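Local coordinates for regulatory protein YycH-like domain-containing protein (Eubacterium rectale, PDB 5COZ) that is of unknown function but is probably a lipoprotein of the bacterial cell surface with a YycH-like regulatory domain, at residues Asp12-Asp24 with Asn34-Asp46. Residues are numbered along the deposited sequence; the frame is centred on the assembly and turned at random. Where two conformers were deposited one is given.
Sequences DLNDYENVLNSLD and NIKCVVNDKLNID
Tyr-16 and Val-19 of helix 16-22 pack on Cys-37, Val-39 and Ile-35, against edge strand 34-40 of a beta hairpin formed with strand 43-50, with a classic beta bulge next to the turn (Val-39 and Asn-40 facing Leu-43). The axes of helix 16-22 and strand 34-38 run roughly antiparallel, 8.2 Å apart at closest approach. With CG anti to the backbone N (chi1 173°), the Tyr-16 ring presents one face to Val-39 CG2, a CH-pi contact 4.2 Å from the ring centroid and 20° off its normal. Cys-37 SG instead meets the ring edge, 81° off that normal, and Ile-45 CD1 comes obliquely to CE1 at 4.0 Å. Val-284 of helix 276-288 also touches this tyrosine. Replacing the tyrosine by alanine removes the ring and would probably leave Val-39 CG2 and the Cys-37 sulfur without their aromatic partner and open a gap beside Ile-45. Val-19 divides its methyls: CG2 packs on Cys-37 SG, while CG1 lies 3.7 Å from Ile-35 CD1, the two side chains lying roughly perpendicular to each other. Leu-23 CD1 reaches that same isoleucine methyl tip to tip. Three waters bridge the two backbones. Water 1 links Leu-13 O to Lys-36 N, and water 2 links Asn-14 O to Val-38 N. Water 3 accepts from Tyr-16 N at 2.9 Å and donates to Val-38 O at 2.7 Å.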
# COMPACT_ATOMS: atom_id res chain seq x y z
N ASP A 12 14.63 -12.20 -27.84
CA ASP A 12 13.78 -12.85 -26.85
C ASP A 12 13.31 -11.86 -25.78
O ASP A 12 14.12 -11.15 -25.17
CB ASP A 12 14.51 -14.05 -26.21
CG ASP A 12 13.78 -14.80 -25.10
OD1 ASP A 12 12.53 -14.83 -25.12
OD2 ASP A 12 14.46 -15.41 -24.24
N LEU A 13 11.98 -11.85 -25.53
CA LEU A 13 11.27 -11.04 -24.53
C LEU A 13 11.80 -11.33 -23.11
O LEU A 13 11.68 -10.48 -22.22
CB LEU A 13 9.77 -11.39 -24.61
CG LEU A 13 8.79 -10.57 -23.76
CD1 LEU A 13 8.27 -9.36 -24.53
CD2 LEU A 13 7.62 -11.43 -23.31
N ASN A 14 12.37 -12.53 -22.90
CA ASN A 14 12.88 -12.96 -21.60
C ASN A 14 14.42 -12.85 -21.47
O ASN A 14 14.96 -13.39 -20.52
CB ASN A 14 12.39 -14.39 -21.29
CG ASN A 14 10.89 -14.52 -21.26
OD1 ASN A 14 10.21 -14.04 -20.33
ND2 ASN A 14 10.33 -15.16 -22.28
N ASP A 15 15.12 -12.14 -22.37
CA ASP A 15 16.58 -11.93 -22.24
C ASP A 15 16.80 -10.67 -21.38
O ASP A 15 16.08 -9.69 -21.57
CB ASP A 15 17.25 -11.83 -23.61
CG ASP A 15 18.65 -11.26 -23.58
OD1 ASP A 15 19.60 -12.03 -23.35
OD2 ASP A 15 18.80 -10.04 -23.81
N TYR A 16 17.77 -10.69 -20.44
CA TYR A 16 18.00 -9.55 -19.52
C TYR A 16 18.34 -8.23 -20.25
O TYR A 16 17.76 -7.19 -19.93
CB TYR A 16 19.04 -9.89 -18.44
CG TYR A 16 19.45 -8.71 -17.56
CD1 TYR A 16 18.52 -8.02 -16.80
CD2 TYR A 16 20.79 -8.33 -17.46
CE1 TYR A 16 18.89 -6.95 -15.99
CE2 TYR A 16 21.17 -7.26 -16.66
CZ TYR A 16 20.22 -6.57 -15.93
OH TYR A 16 20.62 -5.53 -15.13
N GLU A 17 19.25 -8.25 -21.24
CA GLU A 17 19.58 -7.03 -21.96
C GLU A 17 18.38 -6.48 -22.74
O GLU A 17 18.22 -5.26 -22.80
CB GLU A 17 20.77 -7.27 -22.91
CG GLU A 17 22.11 -7.30 -22.19
CD GLU A 17 22.52 -6.06 -21.41
OE1 GLU A 17 22.29 -4.93 -21.90
OE2 GLU A 17 23.09 -6.23 -20.31
N ASN A 18 17.52 -7.36 -23.29
CA ASN A 18 16.30 -6.94 -23.99
C ASN A 18 15.31 -6.32 -23.00
O ASN A 18 14.63 -5.34 -23.32
CB ASN A 18 15.65 -8.12 -24.72
CG ASN A 18 16.32 -8.45 -26.03
OD1 ASN A 18 17.07 -7.66 -26.60
ND2 ASN A 18 16.07 -9.65 -26.52
N VAL A 19 15.26 -6.90 -21.79
CA VAL A 19 14.39 -6.37 -20.74
C VAL A 19 14.87 -4.96 -20.37
O VAL A 19 14.04 -4.04 -20.26
CB VAL A 19 14.34 -7.33 -19.51
CG1 VAL A 19 13.82 -6.62 -18.26
CG2 VAL A 19 13.49 -8.57 -19.82
N LEU A 20 16.19 -4.76 -20.19
CA LEU A 20 16.69 -3.41 -19.90
C LEU A 20 16.29 -2.42 -20.97
O LEU A 20 15.83 -1.33 -20.64
CB LEU A 20 18.22 -3.37 -19.73
CG LEU A 20 18.77 -3.95 -18.44
CD1 LEU A 20 20.29 -3.91 -18.45
CD2 LEU A 20 18.23 -3.18 -17.24
N ASN A 21 16.44 -2.80 -22.25
CA ASN A 21 16.08 -1.92 -23.36
C ASN A 21 14.58 -1.59 -23.34
O ASN A 21 14.22 -0.43 -23.59
CB ASN A 21 16.48 -2.54 -24.69
CG ASN A 21 16.28 -1.61 -25.86
OD1 ASN A 21 16.86 -0.52 -25.92
ND2 ASN A 21 15.40 -1.99 -26.76
N SER A 22 13.73 -2.57 -22.98
CA SER A 22 12.28 -2.37 -22.91
C SER A 22 11.92 -1.35 -21.81
O SER A 22 10.91 -0.68 -21.92
CB SER A 22 11.55 -3.69 -22.66
OG SER A 22 11.58 -4.09 -21.29
N LEU A 23 12.82 -1.18 -20.82
CA LEU A 23 12.59 -0.23 -19.74
C LEU A 23 13.18 1.14 -20.03
O LEU A 23 13.14 2.02 -19.16
CB LEU A 23 13.14 -0.76 -18.41
CG LEU A 23 12.43 -2.00 -17.88
CD1 LEU A 23 13.16 -2.53 -16.67
CD2 LEU A 23 10.97 -1.74 -17.55
N ASP A 24 13.67 1.35 -21.26
CA ASP A 24 14.30 2.61 -21.64
C ASP A 24 13.42 3.42 -22.60
O ASP A 24 13.93 4.22 -23.39
CB ASP A 24 15.67 2.31 -22.25
CG ASP A 24 16.66 3.46 -22.24
OD1 ASP A 24 16.41 4.47 -21.52
OD2 ASP A 24 17.66 3.39 -22.99
N ASN A 34 4.84 -5.60 -17.14
CA ASN A 34 5.44 -6.78 -16.52
C ASN A 34 6.70 -7.14 -17.28
O ASN A 34 6.75 -6.95 -18.51
CB ASN A 34 4.45 -7.97 -16.54
CG ASN A 34 3.16 -7.70 -15.79
OD1 ASN A 34 3.07 -7.88 -14.55
ND2 ASN A 34 2.17 -7.16 -16.47
N ILE A 35 7.71 -7.63 -16.56
CA ILE A 35 8.96 -8.08 -17.18
C ILE A 35 9.35 -9.41 -16.54
O ILE A 35 9.06 -9.64 -15.37
CB ILE A 35 10.11 -7.05 -17.05
CG1 ILE A 35 10.40 -6.70 -15.56
CG2 ILE A 35 9.80 -5.78 -17.87
CD1 ILE A 35 11.67 -5.89 -15.32
N LYS A 36 10.04 -10.27 -17.29
CA LYS A 36 10.48 -11.55 -16.75
C LYS A 36 11.76 -11.97 -17.46
O LYS A 36 11.81 -11.98 -18.69
CB LYS A 36 9.39 -12.63 -16.89
CG LYS A 36 9.79 -13.96 -16.24
CD LYS A 36 8.64 -14.98 -16.23
CE LYS A 36 9.03 -16.33 -15.65
NZ LYS A 36 9.17 -16.29 -14.16
N CYS A 37 12.81 -12.27 -16.70
CA CYS A 37 14.08 -12.73 -17.26
C CYS A 37 14.96 -13.28 -16.15
O CYS A 37 14.83 -12.90 -14.99
CB CYS A 37 14.81 -11.62 -18.01
SG CYS A 37 15.26 -10.21 -16.97
N VAL A 38 15.89 -14.14 -16.53
CA VAL A 38 16.89 -14.66 -15.64
C VAL A 38 18.13 -13.79 -15.77
O VAL A 38 18.53 -13.47 -16.89
CB VAL A 38 17.19 -16.14 -16.01
CG1 VAL A 38 18.50 -16.62 -15.41
CG2 VAL A 38 16.03 -17.03 -15.60
N VAL A 39 18.74 -13.38 -14.66
CA VAL A 39 20.01 -12.66 -14.72
C VAL A 39 21.13 -13.68 -14.60
O VAL A 39 22.04 -13.71 -15.43
CB VAL A 39 20.11 -11.54 -13.67
CG1 VAL A 39 21.48 -10.88 -13.73
CG2 VAL A 39 19.00 -10.52 -13.87
N ASN A 40 21.07 -14.53 -13.56
CA ASN A 40 22.04 -15.62 -13.39
C ASN A 40 21.34 -16.70 -12.56
O ASN A 40 20.16 -16.51 -12.21
CB ASN A 40 23.36 -15.13 -12.81
CG ASN A 40 23.27 -14.50 -11.45
OD1 ASN A 40 22.60 -15.00 -10.54
ND2 ASN A 40 24.01 -13.43 -11.24
N ASP A 41 22.05 -17.80 -12.22
CA ASP A 41 21.35 -18.90 -11.55
C ASP A 41 20.93 -18.60 -10.10
O ASP A 41 20.31 -19.45 -9.47
CB ASP A 41 22.17 -20.20 -11.63
CG ASP A 41 23.55 -20.15 -11.01
OD1 ASP A 41 23.83 -19.18 -10.27
OD2 ASP A 41 24.35 -21.07 -11.27
N LYS A 42 21.23 -17.39 -9.58
CA LYS A 42 20.81 -17.03 -8.22
C LYS A 42 20.02 -15.72 -8.22
O LYS A 42 19.67 -15.25 -7.14
CB LYS A 42 22.05 -16.91 -7.31
CG LYS A 42 22.78 -18.24 -7.10
CD LYS A 42 23.85 -18.05 -6.05
CE LYS A 42 24.80 -19.20 -5.87
NZ LYS A 42 25.41 -19.20 -4.52
N LEU A 43 19.70 -15.16 -9.40
CA LEU A 43 19.02 -13.88 -9.50
C LEU A 43 18.08 -13.87 -10.69
O LEU A 43 18.50 -13.92 -11.85
CB LEU A 43 20.09 -12.77 -9.61
CG LEU A 43 19.62 -11.29 -9.73
CD1 LEU A 43 18.67 -10.88 -8.67
CD2 LEU A 43 20.82 -10.35 -9.70
N ASN A 44 16.80 -13.78 -10.35
CA ASN A 44 15.72 -13.79 -11.30
C ASN A 44 14.90 -12.49 -11.23
O ASN A 44 14.83 -11.86 -10.16
CB ASN A 44 14.85 -14.98 -10.94
CG ASN A 44 13.69 -15.20 -11.83
OD1 ASN A 44 13.75 -15.00 -13.05
ND2 ASN A 44 12.60 -15.63 -11.23
N ILE A 45 14.27 -12.13 -12.32
CA ILE A 45 13.36 -10.98 -12.36
C ILE A 45 12.00 -11.50 -12.81
O ILE A 45 11.91 -12.08 -13.89
CB ILE A 45 13.89 -9.87 -13.30
CG1 ILE A 45 15.29 -9.37 -12.82
CG2 ILE A 45 12.86 -8.72 -13.38
CD1 ILE A 45 15.93 -8.42 -13.77
N ASP A 46 10.95 -11.29 -12.02
CA ASP A 46 9.57 -11.65 -12.43
C ASP A 46 8.72 -10.57 -11.81
O ASP A 46 8.16 -10.72 -10.71
CB ASP A 46 9.21 -13.07 -11.97
CG ASP A 46 7.90 -13.58 -12.53
OD1 ASP A 46 7.21 -12.81 -13.24
OD2 ASP A 46 7.56 -14.75 -12.27
O HOH W 1 9.87 -9.60 -20.17
O HOH W 2 15.64 -15.41 -19.09
O HOH W 3 18.97 -13.13 -19.50